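Local structure of uncharacterized protein Atu1735 (Agrobacterium tumefaciens, 2PPX) at residues Leu42-Thr45 with Ala51-His54; Pro33-Ile38 with Glu47-Arg52. The protein is of unknown function but resembles helix-turn-helix transcription regulators of the XRE family and so probably binds DNA. All coordinates share one frame; numbering follows the deposited sequence. Where two conformers were deposited one is given.

Contact 1 of 2, residues Leu42-Thr45 with Ala51-His54; sequences LKLT and ARYH. With SO4 (sulfate ion), chain G; SO4 (sulfate ion), chain E.
One face of the Arg52 guanidinium carries a methyl of Leu44, whose CD2 sits 3.5 Å above the plane, displaced toward the rim and nearest NH1, while a sulfate occupies the edge of the same group. Residues 42-45 are the loop between helix 34-41 and helix 46-53, the latter probably the first helix of the helix-turn-helix pair, as in XRE-family relatives; residues 51-54 lie at its C-terminal end. The Tyr53 ring takes Leu44 CD1 at its edge, 4.2 Å from CE2; Leu42 CD1 approaches obliquely, 4.0 Å from the phenol OH. Over the centre of one ring face lies CG of Arg52, from its own helix. Lys43, with positive phi, ends the first helix in a Schellman motif, and Thr45 caps the start of the next. Of the two leucines flanking Lys43, Leu42 meets Tyr53, while Leu44 meets both Arg52 and Tyr53. Leucine suits this place because it is forked: both methyls of Leu44 lie against Arg52 NH1, and CD1 also reaches the Tyr53 ring edge. The aromatic ring fills buried space, yet its hydroxyl is satisfied by a hydrogen bond to Pro85 O. Arg52 starts out with CG anti to its amide nitrogen (chi1 -172°) and bends at chi3 (-68°), which lets its aliphatic part cover Tyr53 while the charged end turns to the anion. His54 meets a second sulfate through ND1. At the first sulfate, Arg52 NH1 donates to O2 at 2.9 Å in a nearly straight bond of 173°, whereas the bonds from Arg52 NH2 to O1 and O3 are weak.

Contact 2 of 2, residues Pro33-Ile38 with Glu47-Arg52; sequences PRIKII and EEFSAR. With SO4 (sulfate ion), chain G; SO4 (sulfate ion), chain F.
One ring, that of Phe49, makes every contact from helix 46-53, reaching Ile35 and Ile38 on helix 34-41 across a gap of 9.6 Å between the CA atoms of Ile38 and Phe49. The helices, 34-41 and 46-53, are the first two of the modelled chain, and 46-53 probably opens the helix-turn-helix pair; the packing between them is wholly apolar. Ile35 and Ile38 stand one helical turn apart and receive the two flanks of the ring, CE1 touching the first and CE2 the second. Phe49 gets there with its ring anti to the backbone N (chi1 -167°), which projects it from helix 46-53 toward its neighbour. A flat, wholly apolar ring is apt for bridging this gap, and each isoleucine, branched at CB, offers either a long or a short arm. From Ile35 it is the longer branch that reaches across, CG1 lying 3.8 Å from Phe49 CE1; from Ile38 it is the short branch, CG2, at 4.0 Å from Phe49 CE2. Both approaches are oblique. Helix 72-83 closes the site through Ile81, which touches Ile38 and Phe49, and helix 57-64 adds Trp63 against Ile35 and Leu60 against Phe49. On the outer side Lys36, its chain extended, holds a sulfate that also bonds Arg40; its NZ donates to O1 and O3 at 2.9 Å each. The tightest point between the helices is Ile35 CD1 against Phe49 CE1, at 3.6 Å.

From the N terminus, helix 34-41 supplies the first side of contact 2, the chain turns through 42-45, the first side of contact 1, and helix 46-53 then provides the second side of both. Contact 1 closes a span whose five intervening residues are all helical. The two spans overlap, contact 1 starting inside contact 2 and ending two residues beyond it; they share Ala51 and Arg52, and their centres are about 5 Å apart. Phe49 joins them directly, since Leu42 CD1 lies 4.0 Å from Phe49 CE2 and Leu44 CD1 lies 4.0 Å from Phe49 CD2. Beyond the pair, contact 2 leans on helices 57-64 and 72-83, contact 1 on helix 85-92, so helix 46-53 packs against helices 34-41, 57-64, 72-83 and 85-92.

Contact 1 of 2, residues Leu42-Thr45 with Ala51-His54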
loop_
_atom_site.group_PDB
_atom_site.type_symbol
_atom_site.label_atom_id
_atom_site.label_comp_id
_atom_site.label_asym_id
_atom_site.label_seq_id
_atom_site.Cartn_x
_atom_site.Cartn_y
_atom_site.Cartn_z
ATOM N N LEU A 42 -24.720 -3.841 -3.087
ATOM C CA LEU A 42 -25.172 -2.507 -2.703
ATOM C C LEU A 42 -25.720 -1.690 -3.889
ATOM O O LEU A 42 -26.167 -0.565 -3.688
ATOM C CB LEU A 42 -24.021 -1.734 -2.038
ATOM C CG LEU A 42 -23.417 -2.340 -0.766
ATOM C CD1 LEU A 42 -22.280 -1.458 -0.238
ATOM C CD2 LEU A 42 -24.495 -2.583 0.298
ATOM N N LYS A 43 -25.666 -2.261 -5.098
ATOM C CA LYS A 43 -26.142 -1.599 -6.320
ATOM C C LYS A 43 -25.446 -0.260 -6.590
ATOM O O LYS A 43 -26.091 0.729 -6.961
ATOM C CB LYS A 43 -27.668 -1.408 -6.300
ATOM C CG LYS A 43 -28.464 -2.586 -6.848
ATOM C CD LYS A 43 -29.749 -2.115 -7.536
ATOM C CE LYS A 43 -30.757 -1.507 -6.562
ATOM N NZ LYS A 43 -32.065 -1.170 -7.209
ATOM N N LEU A 44 -24.132 -0.241 -6.404
ATOM C CA LEU A 44 -23.333 0.949 -6.639
ATOM C C LEU A 44 -22.442 0.727 -7.832
ATOM O O LEU A 44 -21.904 -0.365 -8.024
ATOM C CB LEU A 44 -22.474 1.295 -5.413
ATOM C CG LEU A 44 -23.328 1.626 -4.178
ATOM C CD1 LEU A 44 -22.421 1.836 -2.976
ATOM C CD2 LEU A 44 -24.280 2.835 -4.397
ATOM N N THR A 45 -22.283 1.764 -8.647
ATOM C CA THR A 45 -21.280 1.708 -9.700
ATOM C C THR A 45 -19.886 1.799 -9.067
ATOM O O THR A 45 -19.737 2.114 -7.871
ATOM C CB THR A 45 -21.435 2.884 -10.697
ATOM O OG1 THR A 45 -21.101 4.095 -10.023
ATOM C CG2 THR A 45 -22.863 2.978 -11.280
ATOM N N ALA A 51 -16.268 6.849 -4.403
ATOM C CA ALA A 51 -16.493 8.121 -3.720
ATOM C C ALA A 51 -17.111 7.914 -2.327
ATOM O O ALA A 51 -16.717 8.578 -1.371
ATOM C CB ALA A 51 -17.392 9.063 -4.562
ATOM N N ARG A 52 -18.057 6.995 -2.206
ATOM C CA ARG A 52 -18.725 6.776 -0.920
ATOM C C ARG A 52 -17.773 6.219 0.160
ATOM O O ARG A 52 -17.841 6.620 1.337
ATOM C CB ARG A 52 -19.926 5.853 -1.100
ATOM C CG ARG A 52 -20.790 5.718 0.121
ATOM C CD ARG A 52 -22.077 4.990 -0.223
ATOM N NE ARG A 52 -22.915 5.804 -1.103
ATOM C CZ ARG A 52 -24.146 5.472 -1.494
ATOM N NH1 ARG A 52 -24.706 4.343 -1.083
ATOM N NH2 ARG A 52 -24.813 6.275 -2.304
ATOM N N TYR A 53 -16.874 5.331 -0.254
ATOM C CA TYR A 53 -16.000 4.624 0.690
ATOM C C TYR A 53 -14.522 5.006 0.658
ATOM O O TYR A 53 -13.713 4.383 1.344
ATOM C CB TYR A 53 -16.200 3.094 0.564
ATOM C CG TYR A 53 -17.617 2.723 0.927
ATOM C CD1 TYR A 53 -18.086 2.880 2.239
ATOM C CD2 TYR A 53 -18.509 2.258 -0.043
ATOM C CE1 TYR A 53 -19.408 2.568 2.577
ATOM C CE2 TYR A 53 -19.842 1.915 0.290
ATOM C CZ TYR A 53 -20.272 2.100 1.605
ATOM O OH TYR A 53 -21.554 1.814 1.972
ATOM N N HIS A 54 -14.190 6.053 -0.107
ATOM C CA HIS A 54 -12.835 6.616 -0.180
ATOM C C HIS A 54 -11.782 5.594 -0.602
ATOM O O HIS A 54 -10.705 5.493 -0.005
ATOM C CB HIS A 54 -12.457 7.310 1.133
ATOM C CG HIS A 54 -13.416 8.396 1.537
ATOM N ND1 HIS A 54 -13.002 9.581 2.092
ATOM C CD2 HIS A 54 -14.758 8.497 1.404
ATOM C CE1 HIS A 54 -14.049 10.354 2.324
ATOM N NE2 HIS A 54 -15.129 9.719 1.915
HETATM S S SO4 G . -28.138 4.731 -2.312
HETATM O O1 SO4 G . -27.885 5.366 -3.609
HETATM O O2 SO4 G . -27.322 3.528 -2.164
HETATM O O3 SO4 G . -27.836 5.671 -1.234
HETATM O O4 SO4 G . -29.546 4.360 -2.203
HETATM S S SO4 E . -9.246 11.814 2.163
HETATM O O1 SO4 E . -8.875 11.108 3.398
HETATM O O2 SO4 E . -8.077 11.927 1.294
HETATM O O3 SO4 E . -10.298 11.126 1.413
HETATM O O4 SO4 E . -9.737 13.135 2.537
#

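Contact 2 of 2, residues Pro33-Ile38 with Glu47-Arg52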
loop_
_atom_site.group_PDB
_atom_site.type_symbol
_atom_site.label_atom_id
_atom_site.label_comp_id
_atom_site.label_asym_id
_atom_site.label_seq_id
_atom_site.Cartn_x
_atom_site.Cartn_y
_atom_site.Cartn_z
ATOM N N PRO A 33 -13.845 -11.318 -6.696
ATOM C CA PRO A 33 -13.268 -10.611 -5.562
ATOM C C PRO A 33 -14.376 -10.072 -4.655
ATOM O O PRO A 33 -15.421 -9.619 -5.153
ATOM C CB PRO A 33 -12.503 -9.464 -6.229
ATOM C CG PRO A 33 -12.118 -10.020 -7.578
ATOM C CD PRO A 33 -13.385 -10.758 -7.980
ATOM N N ARG A 34 -14.132 -10.107 -3.348
ATOM C CA ARG A 34 -15.122 -9.713 -2.360
ATOM C C ARG A 34 -15.651 -8.298 -2.588
ATOM O O ARG A 34 -16.853 -8.067 -2.473
ATOM C CB ARG A 34 -14.552 -9.833 -0.945
ATOM C CG ARG A 34 -14.535 -11.252 -0.399
ATOM C CD ARG A 34 -14.310 -11.183 1.103
ATOM N NE ARG A 34 -14.325 -12.491 1.759
ATOM C CZ ARG A 34 -14.433 -12.664 3.077
ATOM N NH1 ARG A 34 -14.537 -11.618 3.893
ATOM N NH2 ARG A 34 -14.441 -13.889 3.583
ATOM N N ILE A 35 -14.765 -7.369 -2.939
ATOM C CA ILE A 35 -15.172 -5.960 -3.131
ATOM C C ILE A 35 -16.237 -5.850 -4.238
ATOM O O ILE A 35 -17.142 -5.027 -4.124
ATOM C CB ILE A 35 -13.995 -4.956 -3.386
ATOM C CG1 ILE A 35 -14.535 -3.481 -3.432
ATOM C CG2 ILE A 35 -13.185 -5.412 -4.610
ATOM C CD1 ILE A 35 -13.491 -2.341 -3.343
ATOM N N LYS A 36 -16.091 -6.657 -5.292
ATOM C CA LYS A 36 -17.018 -6.635 -6.426
ATOM C C LYS A 36 -18.383 -7.198 -6.026
ATOM O O LYS A 36 -19.416 -6.643 -6.408
ATOM C CB LYS A 36 -16.462 -7.438 -7.611
ATOM C CG LYS A 36 -17.270 -7.302 -8.871
ATOM C CD LYS A 36 -16.513 -7.961 -10.019
ATOM C CE LYS A 36 -17.343 -7.981 -11.257
ATOM N NZ LYS A 36 -16.560 -8.596 -12.392
ATOM N N ILE A 37 -18.374 -8.292 -5.258
ATOM C CA ILE A 37 -19.588 -8.818 -4.597
ATOM C C ILE A 37 -20.319 -7.781 -3.746
ATOM O O ILE A 37 -21.533 -7.568 -3.882
ATOM C CB ILE A 37 -19.297 -10.080 -3.741
ATOM C CG1 ILE A 37 -18.669 -11.162 -4.644
ATOM C CG2 ILE A 37 -20.633 -10.638 -3.084
ATOM C CD1 ILE A 37 -18.274 -12.448 -3.918
ATOM N N ILE A 38 -19.563 -7.143 -2.864
ATOM C CA ILE A 38 -20.121 -6.171 -1.948
ATOM C C ILE A 38 -20.695 -4.993 -2.749
ATOM O O ILE A 38 -21.817 -4.600 -2.519
ATOM C CB ILE A 38 -19.010 -5.648 -0.960
ATOM C CG1 ILE A 38 -18.590 -6.779 0.017
ATOM C CG2 ILE A 38 -19.524 -4.446 -0.165
ATOM C CD1 ILE A 38 -17.233 -6.450 0.697
ATOM N N GLU A 47 -17.651 4.078 -9.617
ATOM C CA GLU A 47 -17.510 5.501 -9.289
ATOM C C GLU A 47 -18.158 5.849 -7.957
ATOM O O GLU A 47 -17.588 6.533 -7.113
ATOM C CB GLU A 47 -18.176 6.353 -10.389
ATOM C CG GLU A 47 -17.431 6.376 -11.721
ATOM C CD GLU A 47 -17.563 5.100 -12.575
ATOM O OE1 GLU A 47 -16.855 5.086 -13.609
ATOM O OE2 GLU A 47 -18.335 4.140 -12.250
ATOM N N GLU A 48 -19.394 5.387 -7.797
ATOM C CA GLU A 48 -20.152 5.639 -6.578
ATOM C C GLU A 48 -19.501 5.003 -5.342
ATOM O O GLU A 48 -19.400 5.637 -4.284
ATOM C CB GLU A 48 -21.594 5.142 -6.722
ATOM C CG GLU A 48 -22.403 5.938 -7.742
ATOM C CD GLU A 48 -23.765 5.332 -8.042
ATOM O OE1 GLU A 48 -23.934 4.100 -7.990
ATOM O OE2 GLU A 48 -24.688 6.108 -8.338
ATOM N N PHE A 49 -19.095 3.741 -5.482
ATOM C CA PHE A 49 -18.483 2.998 -4.391
ATOM C C PHE A 49 -17.160 3.663 -4.011
ATOM O O PHE A 49 -16.891 3.889 -2.824
ATOM C CB PHE A 49 -18.283 1.504 -4.783
ATOM C CG PHE A 49 -17.942 0.595 -3.599
ATOM C CD1 PHE A 49 -16.616 0.462 -3.180
ATOM C CD2 PHE A 49 -18.948 -0.084 -2.910
ATOM C CE1 PHE A 49 -16.281 -0.350 -2.093
ATOM C CE2 PHE A 49 -18.649 -0.904 -1.834
ATOM C CZ PHE A 49 -17.288 -1.038 -1.427
ATOM N N SER A 50 -16.346 4.003 -5.023
ATOM C CA SER A 50 -15.095 4.738 -4.828
ATOM C C SER A 50 -15.282 6.034 -4.032
ATOM O O SER A 50 -14.577 6.260 -3.048
ATOM C CB SER A 50 -14.386 5.001 -6.173
ATOM O OG SER A 50 -13.280 5.885 -6.020
ATOM N N ALA A 51 -16.268 6.849 -4.403
ATOM C CA ALA A 51 -16.493 8.121 -3.720
ATOM C C ALA A 51 -17.111 7.914 -2.327
ATOM O O ALA A 51 -16.717 8.578 -1.371
ATOM C CB ALA A 51 -17.392 9.063 -4.562
ATOM N N ARG A 52 -18.057 6.995 -2.206
ATOM C CA ARG A 52 -18.725 6.776 -0.920
ATOM C C ARG A 52 -17.773 6.219 0.160
ATOM O O ARG A 52 -17.841 6.620 1.337
ATOM C CB ARG A 52 -19.926 5.853 -1.100
ATOM C CG ARG A 52 -20.790 5.718 0.121
ATOM C CD ARG A 52 -22.077 4.990 -0.223
ATOM N NE ARG A 52 -22.915 5.804 -1.103
ATOM C CZ ARG A 52 -24.146 5.472 -1.494
ATOM N NH1 ARG A 52 -24.706 4.343 -1.083
ATOM N NH2 ARG A 52 -24.813 6.275 -2.304
HETATM S S SO4 G . -28.138 4.731 -2.312
HETATM O O1 SO4 G . -27.885 5.366 -3.609
HETATM O O2 SO4 G . -27.322 3.528 -2.164
HETATM O O3 SO4 G . -27.836 5.671 -1.234
HETATM O O4 SO4 G . -29.546 4.360 -2.203
HETATM S S SO4 F . -18.704 -9.852 -14.815
HETATM O O1 SO4 F . -18.051 -8.547 -14.892
HETATM O O2 SO4 F . -18.265 -10.670 -15.947
HETATM O O3 SO4 F . -18.334 -10.511 -13.559
HETATM O O4 SO4 F . -20.156 -9.674 -14.877
#